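Long-range contacts in oligogalacturonate lyase (Vibrio parahaemolyticus RIMD 2210633, PDB 3C5M), which probably cleaves short oligogalacturonides derived from pectin by beta-elimination, using a seven-bladed beta-propeller that carries a bound manganese ion: residues G4-L9 / T69-Q74; V23-P28 / A376-D381; Y39-T44 / G86-D91; G47-F52 / Y62-L67. All coordinates share one frame; numbering follows the deposited sequence.

Interaction 1. Residues G4-L9 / T69-Q74; sequences GDVITL and TQQAVQ
Ile7 and Ala72 form the antiparallel hydrogen-bonded pair of this contact: Ile7 N gives to Ala72 O and Ala72 N gives to Ile7 O, both at 2.8 Å. Leu9 N reaches Gln70 O at 2.7 Å, and towards the N-terminus Gln74 N bonds to Asp5 O and Gly4 N to Gln74 O, so the pairing runs on past both ends of strand 6-8. A weak side-chain bond follows: Gln71 NE2 points at Thr8 OG1 from 3.4 Å, the two side chains lying alongside each other and heading the same way. Asp5 and Gln74 also run side by side, and they share a partner, since Asp5 OD2 and Gln74 OE1 both accept from the backbone N of Ala2. Packing is lighter. Ile7 has CG1 set between its backbone N and carbonyl carbon (chi1 53°), which lays CG1 against Ala72 CB at 3.6 Å. On the face of Thr8 and Gln71, Val6 CG1 leans over Gln71 CB at 4.0 Å. The N-terminal strand 6-8 thus extends a propeller blade as its outermost strand; strand 71-74 is in turn bonded to strand 61-66 through Val73 and Leu64, and Ile7 and Leu9 touch Phe56.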
loop_
_atom_site.group_PDB
_atom_site.type_symbol
_atom_site.label_atom_id
_atom_site.label_comp_id
_atom_site.label_asym_id
_atom_site.label_seq_id
_atom_site.Cartn_x
_atom_site.Cartn_y
_atom_site.Cartn_z
ATOM N N GLY A 4 -4.074 -5.068 -24.504
ATOM C CA GLY A 4 -5.095 -5.968 -25.004
ATOM C C GLY A 4 -4.627 -7.402 -25.165
ATOM O O GLY A 4 -5.432 -8.337 -25.108
ATOM N N ASP A 5 -3.328 -7.591 -25.372
ATOM C CA ASP A 5 -2.797 -8.940 -25.533
ATOM C C ASP A 5 -3.111 -9.816 -24.330
ATOM O O ASP A 5 -3.389 -9.325 -23.233
ATOM C CB ASP A 5 -1.281 -8.921 -25.746
ATOM C CG ASP A 5 -0.884 -8.244 -27.039
ATOM O OD1 ASP A 5 -1.697 -8.243 -27.992
ATOM O OD2 ASP A 5 0.250 -7.727 -27.105
ATOM N N VAL A 6 -3.051 -11.124 -24.546
ATOM C CA VAL A 6 -3.333 -12.086 -23.499
ATOM C C VAL A 6 -2.160 -13.026 -23.307
ATOM O O VAL A 6 -1.482 -13.384 -24.267
ATOM C CB VAL A 6 -4.559 -12.917 -23.854
ATOM C CG1 VAL A 6 -4.849 -13.911 -22.750
ATOM C CG2 VAL A 6 -5.736 -12.003 -24.088
ATOM N N ILE A 7 -1.908 -13.416 -22.062
ATOM C CA ILE A 7 -0.818 -14.340 -21.779
ATOM C C ILE A 7 -1.319 -15.457 -20.882
ATOM O O ILE A 7 -2.003 -15.213 -19.892
ATOM C CB ILE A 7 0.378 -13.637 -21.090
ATOM C CG1 ILE A 7 -0.097 -12.877 -19.856
ATOM C CG2 ILE A 7 1.059 -12.692 -22.057
ATOM C CD1 ILE A 7 1.031 -12.166 -19.140
ATOM N N THR A 8 -1.000 -16.689 -21.249
ATOM C CA THR A 8 -1.422 -17.828 -20.453
ATOM C C THR A 8 -0.306 -18.203 -19.473
ATOM O O THR A 8 0.827 -18.449 -19.875
ATOM C CB THR A 8 -1.774 -19.007 -21.363
ATOM O OG1 THR A 8 -2.870 -18.628 -22.210
ATOM C CG2 THR A 8 -2.177 -20.214 -20.536
ATOM N N LEU A 9 -0.634 -18.229 -18.184
ATOM C CA LEU A 9 0.340 -18.530 -17.136
ATOM C C LEU A 9 0.194 -19.924 -16.554
ATOM O O LEU A 9 -0.842 -20.568 -16.714
ATOM C CB LEU A 9 0.215 -17.507 -15.999
ATOM C CG LEU A 9 0.274 -16.030 -16.386
ATOM C CD1 LEU A 9 0.040 -15.179 -15.158
ATOM C CD2 LEU A 9 1.625 -15.711 -17.014
ATOM N N THR A 69 -8.661 -18.913 -14.925
ATOM C CA THR A 69 -8.402 -19.184 -16.334
ATOM C C THR A 69 -6.902 -19.204 -16.558
ATOM O O THR A 69 -6.400 -19.741 -17.555
ATOM C CB THR A 69 -9.032 -18.086 -17.211
ATOM O OG1 THR A 69 -10.452 -18.186 -17.129
ATOM C CG2 THR A 69 -8.608 -18.221 -18.648
ATOM N N GLN A 70 -6.197 -18.604 -15.611
ATOM C CA GLN A 70 -4.763 -18.504 -15.661
ATOM C C GLN A 70 -4.308 -17.655 -16.823
ATOM O O GLN A 70 -3.166 -17.756 -17.253
ATOM C CB GLN A 70 -4.135 -19.887 -15.724
ATOM C CG GLN A 70 -4.374 -20.653 -14.446
ATOM C CD GLN A 70 -3.548 -21.898 -14.348
ATOM O OE1 GLN A 70 -3.544 -22.558 -13.323
ATOM N NE2 GLN A 70 -2.837 -22.227 -15.414
ATOM N N GLN A 71 -5.207 -16.813 -17.329
ATOM C CA GLN A 71 -4.878 -15.914 -18.435
ATOM C C GLN A 71 -4.868 -14.473 -17.954
ATOM O O GLN A 71 -5.729 -14.055 -17.185
ATOM C CB GLN A 71 -5.874 -16.078 -19.577
ATOM C CG GLN A 71 -5.817 -17.455 -20.182
ATOM C CD GLN A 71 -6.723 -17.594 -21.372
ATOM O OE1 GLN A 71 -7.863 -17.120 -21.351
ATOM N NE2 GLN A 71 -6.231 -18.258 -22.421
ATOM N N ALA A 72 -3.877 -13.718 -18.399
ATOM C CA ALA A 72 -3.748 -12.329 -18.007
ATOM C C ALA A 72 -3.790 -11.447 -19.237
ATOM O O ALA A 72 -3.185 -11.763 -20.264
ATOM C CB ALA A 72 -2.433 -12.127 -17.272
ATOM N N VAL A 73 -4.500 -10.333 -19.138
ATOM C CA VAL A 73 -4.589 -9.411 -20.259
ATOM C C VAL A 73 -3.786 -8.156 -19.932
ATOM O O VAL A 73 -3.768 -7.699 -18.790
ATOM C CB VAL A 73 -6.064 -9.050 -20.560
ATOM C CG1 VAL A 73 -6.768 -8.592 -19.293
ATOM C CG2 VAL A 73 -6.121 -7.959 -21.611
ATOM N N GLN A 74 -3.105 -7.620 -20.936
ATOM C CA GLN A 74 -2.314 -6.423 -20.736
ATOM C C GLN A 74 -3.257 -5.226 -20.666
ATOM O O GLN A 74 -4.008 -4.958 -21.599
ATOM C CB GLN A 74 -1.315 -6.244 -21.880
ATOM C CG GLN A 74 -0.046 -5.495 -21.496
ATOM C CD GLN A 74 0.869 -5.228 -22.688
ATOM O OE1 GLN A 74 1.074 -6.099 -23.551
ATOM N NE2 GLN A 74 1.431 -4.021 -22.740
#

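Interaction 2. Residues V23-P28 / A376-D381; sequences VTRLTP and AIYIAD
Leu26 and Ile379 meet at about a right angle, Leu26 CD2 resting on Ile379 CG1 at 3.6 Å. On the face shared by Val23, Arg25, Tyr378 and Ala380, Val23 divides its two methyls: CG1 lies 4.0 Å from Tyr378 CB, while CG2 touches Ala380 CB at 3.9 Å. There Arg25 adds its aliphatic part, CG coming to 3.3 Å from Tyr378 CE2, with the guanidinium plane nearly perpendicular to the tyrosine ring (86°). The arginine bends at chi3 (67°), which turns NE back to Thr27 O, 2.8 Å away and in the guanidinium plane; NH1 then forms a salt bridge with Glu12, and Tyr378 OH bonds to Glu372. The polar edge includes a side-chain substitute for a strand bond. Beyond the bonds between Thr24 and Ile379 and that from Leu26 N to Ile377 O, Thr27 OG1 takes the N-H of Ile377 at 3.0 Å, with OG1 held between its own backbone N and carbonyl carbon (chi1 58°). The arrangement illustrates the "velcro" closure of beta-propellers, in which N-terminal strands, here 12-15 and 22-25, share a blade with the C-terminal strands, the ring being closed where 22-25 pairs with 376-381. On its far side strand 376-381 is flanked by strand 364-369; Val23 and Ala380 also touch strand 334-337 of the preceding blade.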
loop_
_atom_site.group_PDB
_atom_site.type_symbol
_atom_site.label_atom_id
_atom_site.label_comp_id
_atom_site.label_asym_id
_atom_site.label_seq_id
_atom_site.Cartn_x
_atom_site.Cartn_y
_atom_site.Cartn_z
ATOM N N VAL A 23 1.682 -22.904 -0.889
ATOM C CA VAL A 23 1.992 -21.629 -1.511
ATOM C C VAL A 23 2.040 -21.834 -3.008
ATOM O O VAL A 23 2.726 -22.726 -3.508
ATOM C CB VAL A 23 3.358 -21.102 -1.098
ATOM C CG1 VAL A 23 3.642 -19.833 -1.848
ATOM C CG2 VAL A 23 3.397 -20.871 0.395
ATOM N N THR A 24 1.331 -20.988 -3.735
ATOM C CA THR A 24 1.305 -21.127 -5.172
ATOM C C THR A 24 1.822 -19.876 -5.878
ATOM O O THR A 24 1.474 -18.764 -5.514
ATOM C CB THR A 24 -0.132 -21.537 -5.610
ATOM O OG1 THR A 24 -0.362 -21.163 -6.973
ATOM C CG2 THR A 24 -1.159 -20.927 -4.688
ATOM N N ARG A 25 2.690 -20.083 -6.868
ATOM C CA ARG A 25 3.307 -19.002 -7.641
ATOM C C ARG A 25 2.444 -18.709 -8.879
ATOM O O ARG A 25 2.164 -19.611 -9.666
ATOM C CB ARG A 25 4.715 -19.430 -8.074
ATOM C CG ARG A 25 5.611 -18.303 -8.530
ATOM C CD ARG A 25 6.799 -18.807 -9.333
ATOM N NE ARG A 25 6.377 -19.386 -10.607
ATOM C CZ ARG A 25 6.594 -20.645 -10.959
ATOM N NH1 ARG A 25 7.234 -21.460 -10.131
ATOM N NH2 ARG A 25 6.162 -21.089 -12.131
ATOM N N LEU A 26 2.030 -17.454 -9.052
ATOM C CA LEU A 26 1.182 -17.070 -10.175
ATOM C C LEU A 26 1.931 -16.667 -11.439
ATOM O O LEU A 26 1.500 -16.974 -12.550
ATOM C CB LEU A 26 0.271 -15.912 -9.771
ATOM C CG LEU A 26 -0.813 -16.100 -8.709
ATOM C CD1 LEU A 26 -1.541 -17.394 -8.968
ATOM C CD2 LEU A 26 -0.213 -16.099 -7.331
ATOM N N THR A 27 3.046 -15.966 -11.269
ATOM C CA THR A 27 3.829 -15.496 -12.403
ATOM C C THR A 27 5.083 -16.333 -12.701
ATOM O O THR A 27 5.591 -17.046 -11.829
ATOM C CB THR A 27 4.219 -14.009 -12.182
ATOM O OG1 THR A 27 4.953 -13.864 -10.956
ATOM C CG2 THR A 27 2.965 -13.160 -12.104
ATOM N N PRO A 28 5.582 -16.270 -13.949
ATOM C CA PRO A 28 6.774 -17.013 -14.375
ATOM C C PRO A 28 8.002 -16.665 -13.539
ATOM O O PRO A 28 8.140 -15.541 -13.044
ATOM C CB PRO A 28 6.949 -16.595 -15.834
ATOM C CG PRO A 28 5.556 -16.357 -16.276
ATOM C CD PRO A 28 4.970 -15.585 -15.099
ATOM N N ALA A 376 8.565 -12.204 -8.150
ATOM C CA ALA A 376 7.377 -12.883 -8.650
ATOM C C ALA A 376 6.248 -12.803 -7.615
ATOM O O ALA A 376 6.471 -12.450 -6.449
ATOM C CB ALA A 376 7.703 -14.332 -8.961
ATOM N N ILE A 377 5.042 -13.159 -8.044
ATOM C CA ILE A 377 3.863 -13.084 -7.191
ATOM C C ILE A 377 3.385 -14.443 -6.698
ATOM O O ILE A 377 3.218 -15.375 -7.486
ATOM C CB ILE A 377 2.706 -12.388 -7.953
ATOM C CG1 ILE A 377 3.188 -11.050 -8.509
ATOM C CG2 ILE A 377 1.541 -12.118 -7.029
ATOM C CD1 ILE A 377 2.173 -10.372 -9.376
ATOM N N TYR A 378 3.154 -14.547 -5.391
ATOM C CA TYR A 378 2.690 -15.795 -4.779
ATOM C C TYR A 378 1.435 -15.553 -3.970
ATOM O O TYR A 378 1.131 -14.425 -3.605
ATOM C CB TYR A 378 3.749 -16.363 -3.826
ATOM C CG TYR A 378 5.102 -16.631 -4.447
ATOM C CD1 TYR A 378 6.011 -15.600 -4.659
ATOM C CD2 TYR A 378 5.457 -17.915 -4.853
ATOM C CE1 TYR A 378 7.240 -15.836 -5.266
ATOM C CE2 TYR A 378 6.687 -18.165 -5.460
ATOM C CZ TYR A 378 7.573 -17.118 -5.668
ATOM O OH TYR A 378 8.783 -17.348 -6.295
ATOM N N ILE A 379 0.704 -16.620 -3.698
ATOM C CA ILE A 379 -0.481 -16.538 -2.868
ATOM C C ILE A 379 -0.360 -17.713 -1.911
ATOM O O ILE A 379 -0.407 -18.870 -2.326
ATOM C CB ILE A 379 -1.790 -16.685 -3.673
ATOM C CG1 ILE A 379 -2.111 -15.384 -4.399
ATOM C CG2 ILE A 379 -2.937 -17.034 -2.740
ATOM C CD1 ILE A 379 -3.223 -15.500 -5.377
ATOM N N ALA A 380 -0.186 -17.417 -0.630
ATOM C CA ALA A 380 -0.060 -18.464 0.366
ATOM C C ALA A 380 -1.428 -18.781 0.959
ATOM O O ALA A 380 -2.156 -17.880 1.370
ATOM C CB ALA A 380 0.896 -18.024 1.468
ATOM N N ASP A 381 -1.774 -20.064 1.002
ATOM C CA ASP A 381 -3.042 -20.495 1.576
ATOM C C ASP A 381 -3.049 -20.121 3.044
ATOM O O ASP A 381 -1.995 -19.910 3.630
ATOM C CB ASP A 381 -3.209 -22.010 1.417
ATOM C CG ASP A 381 -3.827 -22.396 0.074
ATOM O OD1 ASP A 381 -3.421 -21.829 -0.979
ATOM O OD2 ASP A 381 -4.716 -23.279 0.067
#

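Interaction 3. Residues Y39-T44 / G86-D91; sequences YQKCFT and GFISTD
Lys41 is extended along its whole length, CG anti to the backbone N (chi1 178°), and this carries it at about a right angle across Ile88 towards Ser89. Ile88 places CG1 beside its own backbone N (chi1 -64°), which brings CD1 up against the carbonyl group of Cys42. Such contacts join successive blades of a beta-propeller: residues 39-44 come from the loop preceding strand 49-54 of one blade, and strand 87-88 begins the next. One backbone bond holds them together, Ile88 N to Lys41 O at 2.9 Å, with the donor tilted 34° from the carbonyl plane; Phe87 CA approaches the same oxygen at 3.2 Å. Lys41 CD lies 4.1 Å from Ile88 CB, so the lysine's methylenes cover the isoleucine before its ammonium group arrives at a weak bond to Ser89 O. The stronger partner of that charge is Glu92, by a salt bridge. Gln40 closes the other end, its CB 3.6 Å from Gly86 O and its side chain slanting across Phe87, whose ring also meets that of Phe96. Cys42 and Phe43 turn away and pack on Leu50 and Leu366. Ile88 CD1 ends against the loop backbone, 3.5 Å from Cys42 O.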
loop_
_atom_site.group_PDB
_atom_site.type_symbol
_atom_site.label_atom_id
_atom_site.label_comp_id
_atom_site.label_asym_id
_atom_site.label_seq_id
_atom_site.Cartn_x
_atom_site.Cartn_y
_atom_site.Cartn_z
ATOM N N TYR A 39 -2.327 -1.656 0.572
ATOM C CA TYR A 39 -3.565 -0.998 0.969
ATOM C C TYR A 39 -4.487 -0.689 -0.213
ATOM O O TYR A 39 -5.649 -0.371 -0.027
ATOM C CB TYR A 39 -3.267 0.265 1.796
ATOM C CG TYR A 39 -2.342 1.252 1.142
ATOM C CD1 TYR A 39 -0.953 1.165 1.303
ATOM C CD2 TYR A 39 -2.858 2.301 0.392
ATOM C CE1 TYR A 39 -0.100 2.121 0.729
ATOM C CE2 TYR A 39 -2.029 3.251 -0.181
ATOM C CZ TYR A 39 -0.652 3.165 -0.014
ATOM O OH TYR A 39 0.151 4.123 -0.596
ATOM N N GLN A 40 -3.960 -0.817 -1.423
ATOM C CA GLN A 40 -4.723 -0.566 -2.636
ATOM C C GLN A 40 -5.434 -1.831 -3.084
ATOM O O GLN A 40 -4.881 -2.931 -2.986
ATOM C CB GLN A 40 -3.792 -0.089 -3.738
ATOM C CG GLN A 40 -3.102 1.211 -3.383
ATOM C CD GLN A 40 -4.063 2.373 -3.424
ATOM O OE1 GLN A 40 -3.986 3.215 -4.310
ATOM N NE2 GLN A 40 -4.986 2.419 -2.474
ATOM N N LYS A 41 -6.662 -1.682 -3.568
ATOM C CA LYS A 41 -7.441 -2.828 -4.018
ATOM C C LYS A 41 -6.876 -3.436 -5.296
ATOM O O LYS A 41 -6.684 -2.737 -6.289
ATOM C CB LYS A 41 -8.892 -2.411 -4.263
ATOM C CG LYS A 41 -9.763 -3.523 -4.789
ATOM C CD LYS A 41 -11.183 -3.058 -5.074
ATOM C CE LYS A 41 -12.035 -4.241 -5.562
ATOM N NZ LYS A 41 -13.485 -3.948 -5.716
ATOM N N CYS A 42 -6.632 -4.740 -5.285
ATOM C CA CYS A 42 -6.108 -5.417 -6.473
ATOM C C CYS A 42 -6.880 -6.696 -6.785
ATOM O O CYS A 42 -6.642 -7.344 -7.805
ATOM C CB CYS A 42 -4.621 -5.738 -6.299
ATOM S SG CYS A 42 -4.216 -6.784 -4.882
ATOM N N PHE A 43 -7.818 -7.033 -5.908
ATOM C CA PHE A 43 -8.639 -8.234 -6.041
ATOM C C PHE A 43 -10.085 -7.852 -6.223
ATOM O O PHE A 43 -10.545 -6.908 -5.587
ATOM C CB PHE A 43 -8.551 -9.075 -4.762
ATOM C CG PHE A 43 -7.462 -10.087 -4.774
ATOM C CD1 PHE A 43 -7.587 -11.229 -5.543
ATOM C CD2 PHE A 43 -6.311 -9.900 -4.025
ATOM C CE1 PHE A 43 -6.585 -12.181 -5.576
ATOM C CE2 PHE A 43 -5.296 -10.847 -4.049
ATOM C CZ PHE A 43 -5.436 -11.991 -4.829
ATOM N N THR A 44 -10.807 -8.572 -7.074
ATOM C CA THR A 44 -12.235 -8.290 -7.244
ATOM C C THR A 44 -12.941 -9.049 -6.126
ATOM O O THR A 44 -12.415 -10.041 -5.640
ATOM C CB THR A 44 -12.762 -8.789 -8.575
ATOM O OG1 THR A 44 -12.294 -10.121 -8.790
ATOM C CG2 THR A 44 -12.301 -7.901 -9.689
ATOM N N GLY A 86 -1.447 1.696 -8.448
ATOM C CA GLY A 86 -2.653 1.244 -9.121
ATOM C C GLY A 86 -3.663 0.533 -8.253
ATOM O O GLY A 86 -3.298 -0.108 -7.265
ATOM N N PHE A 87 -4.942 0.648 -8.613
ATOM C CA PHE A 87 -6.002 -0.025 -7.857
ATOM C C PHE A 87 -7.282 -0.179 -8.667
ATOM O O PHE A 87 -7.537 0.573 -9.617
ATOM C CB PHE A 87 -6.297 0.729 -6.557
ATOM C CG PHE A 87 -6.967 2.054 -6.756
ATOM C CD1 PHE A 87 -8.352 2.153 -6.787
ATOM C CD2 PHE A 87 -6.216 3.199 -6.938
ATOM C CE1 PHE A 87 -8.980 3.393 -7.001
ATOM C CE2 PHE A 87 -6.837 4.438 -7.151
ATOM C CZ PHE A 87 -8.218 4.531 -7.184
ATOM N N ILE A 88 -8.081 -1.168 -8.286
ATOM C CA ILE A 88 -9.349 -1.451 -8.960
ATOM C C ILE A 88 -10.487 -0.637 -8.333
ATOM O O ILE A 88 -10.498 -0.404 -7.126
ATOM C CB ILE A 88 -9.661 -2.971 -8.900
ATOM C CG1 ILE A 88 -8.589 -3.738 -9.694
ATOM C CG2 ILE A 88 -11.028 -3.250 -9.459
ATOM C CD1 ILE A 88 -8.738 -5.247 -9.690
ATOM N N SER A 89 -11.419 -0.178 -9.167
ATOM C CA SER A 89 -12.566 0.618 -8.720
ATOM C C SER A 89 -13.497 -0.228 -7.857
ATOM O O SER A 89 -13.393 -1.448 -7.847
ATOM C CB SER A 89 -13.342 1.135 -9.934
ATOM O OG SER A 89 -13.971 0.073 -10.652
ATOM N N THR A 90 -14.411 0.421 -7.144
ATOM C CA THR A 90 -15.350 -0.286 -6.290
ATOM C C THR A 90 -16.317 -1.108 -7.126
ATOM O O THR A 90 -16.662 -2.231 -6.755
ATOM C CB THR A 90 -16.148 0.699 -5.427
ATOM O OG1 THR A 90 -15.239 1.522 -4.688
ATOM C CG2 THR A 90 -17.059 -0.037 -4.463
ATOM N N ASP A 91 -16.747 -0.543 -8.256
ATOM C CA ASP A 91 -17.677 -1.213 -9.175
ATOM C C ASP A 91 -16.940 -2.259 -9.991
ATOM O O ASP A 91 -17.541 -3.001 -10.750
ATOM C CB ASP A 91 -18.355 -0.190 -10.115
ATOM C CG ASP A 91 -17.359 0.571 -10.997
ATOM O OD1 ASP A 91 -16.396 1.163 -10.460
ATOM O OD2 ASP A 91 -17.554 0.593 -12.231
#

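Interaction 4. Residues G47-F52 / Y62-L67; sequences GKKLLF and YYLLNL
Tyr63 CB sits over one face of the Phe52 ring, 3.9 Å from its centroid and displaced towards the rim. The two rings are nearly parallel but slid apart, their centroids 5.8 Å from each other, so the contact rests on this CH-pi approach more than on stacking. Phe52 is set up for it by a CG lodged between its backbone N and carbonyl carbon (chi1 76°), which swings the ring across the neighbouring strand until CE2 also meets Leu65 CB at 3.5 Å. Farther along the same face, Leu67 CD1 abuts Leu50 CB at 3.8 Å. On the other face the fit is made by Lys49, Leu64 and Leu51. Lys49 bends at chi2, its CG pressing on Leu64 CD2 at 3.7 Å and its CE arching over the amide of Asn66, while Leu51 CD1 slants against the Tyr62 ring. Beneath the side chains, Leu50 with Leu65 and Phe52 with Tyr63 exchange paired backbone bonds, and Leu67 N adds one to Lys48 O at 2.7 Å. This is a beta-hairpin at the middle of a propeller blade: strand 61-66 is bordered by strand 71-74, Leu51 bonds back to Cys42, and Tyr63 meets the ring of Phe56 edge-to-face.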
loop_
_atom_site.group_PDB
_atom_site.type_symbol
_atom_site.label_atom_id
_atom_site.label_comp_id
_atom_site.label_asym_id
_atom_site.label_seq_id
_atom_site.Cartn_x
_atom_site.Cartn_y
_atom_site.Cartn_z
ATOM N N GLY A 47 -12.941 -12.672 -5.989
ATOM C CA GLY A 47 -11.624 -13.272 -5.868
ATOM C C GLY A 47 -11.185 -14.028 -7.111
ATOM O O GLY A 47 -10.401 -14.972 -7.018
ATOM N N LYS A 48 -11.672 -13.607 -8.275
ATOM C CA LYS A 48 -11.350 -14.276 -9.523
ATOM C C LYS A 48 -10.394 -13.495 -10.411
ATOM O O LYS A 48 -9.715 -14.072 -11.255
ATOM C CB LYS A 48 -12.637 -14.550 -10.297
ATOM C CG LYS A 48 -13.706 -15.282 -9.482
ATOM C CD LYS A 48 -14.938 -15.570 -10.343
ATOM C CE LYS A 48 -16.046 -16.234 -9.558
ATOM N NZ LYS A 48 -17.173 -16.600 -10.459
ATOM N N LYS A 49 -10.348 -12.184 -10.217
ATOM C CA LYS A 49 -9.499 -11.310 -11.006
ATOM C C LYS A 49 -8.470 -10.625 -10.118
ATOM O O LYS A 49 -8.780 -10.217 -8.997
ATOM C CB LYS A 49 -10.354 -10.251 -11.701
ATOM C CG LYS A 49 -10.638 -10.516 -13.162
ATOM C CD LYS A 49 -11.432 -11.789 -13.370
ATOM C CE LYS A 49 -11.719 -11.981 -14.845
ATOM N NZ LYS A 49 -12.431 -10.791 -15.387
ATOM N N LEU A 50 -7.246 -10.488 -10.622
ATOM C CA LEU A 50 -6.188 -9.854 -9.856
ATOM C C LEU A 50 -5.444 -8.828 -10.689
ATOM O O LEU A 50 -5.134 -9.062 -11.853
ATOM C CB LEU A 50 -5.192 -10.899 -9.350
ATOM C CG LEU A 50 -3.884 -10.374 -8.745
ATOM C CD1 LEU A 50 -4.104 -9.666 -7.402
ATOM C CD2 LEU A 50 -2.957 -11.543 -8.576
ATOM N N LEU A 51 -5.154 -7.682 -10.091
ATOM C CA LEU A 51 -4.428 -6.638 -10.790
ATOM C C LEU A 51 -2.979 -6.741 -10.333
ATOM O O LEU A 51 -2.719 -6.908 -9.145
ATOM C CB LEU A 51 -5.021 -5.277 -10.418
ATOM C CG LEU A 51 -4.378 -4.003 -10.955
ATOM C CD1 LEU A 51 -4.624 -3.866 -12.454
ATOM C CD2 LEU A 51 -4.946 -2.806 -10.191
ATOM N N PHE A 52 -2.038 -6.651 -11.271
ATOM C CA PHE A 52 -0.604 -6.733 -10.940
ATOM C C PHE A 52 0.243 -6.167 -12.075
ATOM O O PHE A 52 -0.286 -5.784 -13.108
ATOM C CB PHE A 52 -0.209 -8.194 -10.646
ATOM C CG PHE A 52 -0.079 -9.060 -11.879
ATOM C CD1 PHE A 52 1.168 -9.266 -12.478
ATOM C CD2 PHE A 52 -1.199 -9.657 -12.449
ATOM C CE1 PHE A 52 1.295 -10.054 -13.628
ATOM C CE2 PHE A 52 -1.085 -10.446 -13.603
ATOM C CZ PHE A 52 0.165 -10.644 -14.191
ATOM N N TYR A 62 0.673 -2.849 -16.401
ATOM C CA TYR A 62 -0.381 -3.472 -15.601
ATOM C C TYR A 62 -1.099 -4.613 -16.300
ATOM O O TYR A 62 -1.423 -4.543 -17.498
ATOM C CB TYR A 62 -1.432 -2.437 -15.211
ATOM C CG TYR A 62 -1.075 -1.624 -14.003
ATOM C CD1 TYR A 62 -1.145 -2.174 -12.726
ATOM C CD2 TYR A 62 -0.670 -0.311 -14.133
ATOM C CE1 TYR A 62 -0.824 -1.430 -11.607
ATOM C CE2 TYR A 62 -0.350 0.439 -13.033
ATOM C CZ TYR A 62 -0.431 -0.115 -11.770
ATOM O OH TYR A 62 -0.174 0.672 -10.669
ATOM N N TYR A 63 -1.377 -5.667 -15.545
ATOM C CA TYR A 63 -2.094 -6.810 -16.107
ATOM C C TYR A 63 -3.279 -7.146 -15.205
ATOM O O TYR A 63 -3.339 -6.702 -14.063
ATOM C CB TYR A 63 -1.146 -8.015 -16.224
ATOM C CG TYR A 63 -0.081 -7.867 -17.311
ATOM C CD1 TYR A 63 -0.253 -8.449 -18.570
ATOM C CD2 TYR A 63 1.069 -7.091 -17.093
ATOM C CE1 TYR A 63 0.690 -8.263 -19.587
ATOM C CE2 TYR A 63 2.016 -6.892 -18.103
ATOM C CZ TYR A 63 1.819 -7.480 -19.348
ATOM O OH TYR A 63 2.736 -7.266 -20.355
ATOM N N LEU A 64 -4.242 -7.881 -15.745
ATOM C CA LEU A 64 -5.391 -8.322 -14.970
ATOM C C LEU A 64 -5.339 -9.826 -15.147
ATOM O O LEU A 64 -5.480 -10.321 -16.259
ATOM C CB LEU A 64 -6.715 -7.794 -15.533
ATOM C CG LEU A 64 -7.917 -8.110 -14.629
ATOM C CD1 LEU A 64 -7.811 -7.271 -13.370
ATOM C CD2 LEU A 64 -9.222 -7.831 -15.348
ATOM N N LEU A 65 -5.101 -10.542 -14.057
ATOM C CA LEU A 65 -5.009 -11.989 -14.087
ATOM C C LEU A 65 -6.330 -12.615 -13.699
ATOM O O LEU A 65 -6.975 -12.187 -12.740
ATOM C CB LEU A 65 -3.920 -12.470 -13.121
ATOM C CG LEU A 65 -3.755 -13.986 -12.960
ATOM C CD1 LEU A 65 -3.405 -14.604 -14.296
ATOM C CD2 LEU A 65 -2.664 -14.296 -11.930
ATOM N N ASN A 66 -6.724 -13.632 -14.459
ATOM C CA ASN A 66 -7.954 -14.376 -14.207
ATOM C C ASN A 66 -7.511 -15.630 -13.436
ATOM O O ASN A 66 -7.027 -16.592 -14.023
ATOM C CB ASN A 66 -8.598 -14.757 -15.546
ATOM C CG ASN A 66 -10.059 -15.192 -15.408
ATOM O OD1 ASN A 66 -10.816 -15.142 -16.376
ATOM N ND2 ASN A 66 -10.454 -15.630 -14.210
ATOM N N LEU A 67 -7.657 -15.601 -12.122
ATOM C CA LEU A 67 -7.263 -16.725 -11.296
ATOM C C LEU A 67 -7.833 -18.082 -11.745
ATOM O O LEU A 67 -7.173 -19.108 -11.585
ATOM C CB LEU A 67 -7.638 -16.446 -9.832
ATOM C CG LEU A 67 -6.638 -15.641 -8.984
ATOM C CD1 LEU A 67 -5.902 -14.616 -9.821
ATOM C CD2 LEU A 67 -7.382 -14.969 -7.853
#

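Interactions 1 and 4 build one blade: their centres are 9 Å apart, and Gln71 O lies 2.9 Å from Asn66 N, a probable hydrogen bond. Interaction 3 joins that blade to the next; its 39-44 side is tied back to interaction 4, Cys42 O lying 2.7 Å from Leu51 N, probably a hydrogen bond. Interaction 2, the ring closure, packs against the same blade, Ile377 CD1 meeting Phe52 CD1 at 3.4 Å, and Leu9 CD1 of interaction 1 reaches Leu26 O at 3.5 Å. None supplies a ligand to the manganese, which is bound by His287, Gln350, His353 and His355. The side chains of Cys42 and Ile377 lie about 9 and 10 Å from that of His355, and the side chain of Gln40 about 11 Å from the ion.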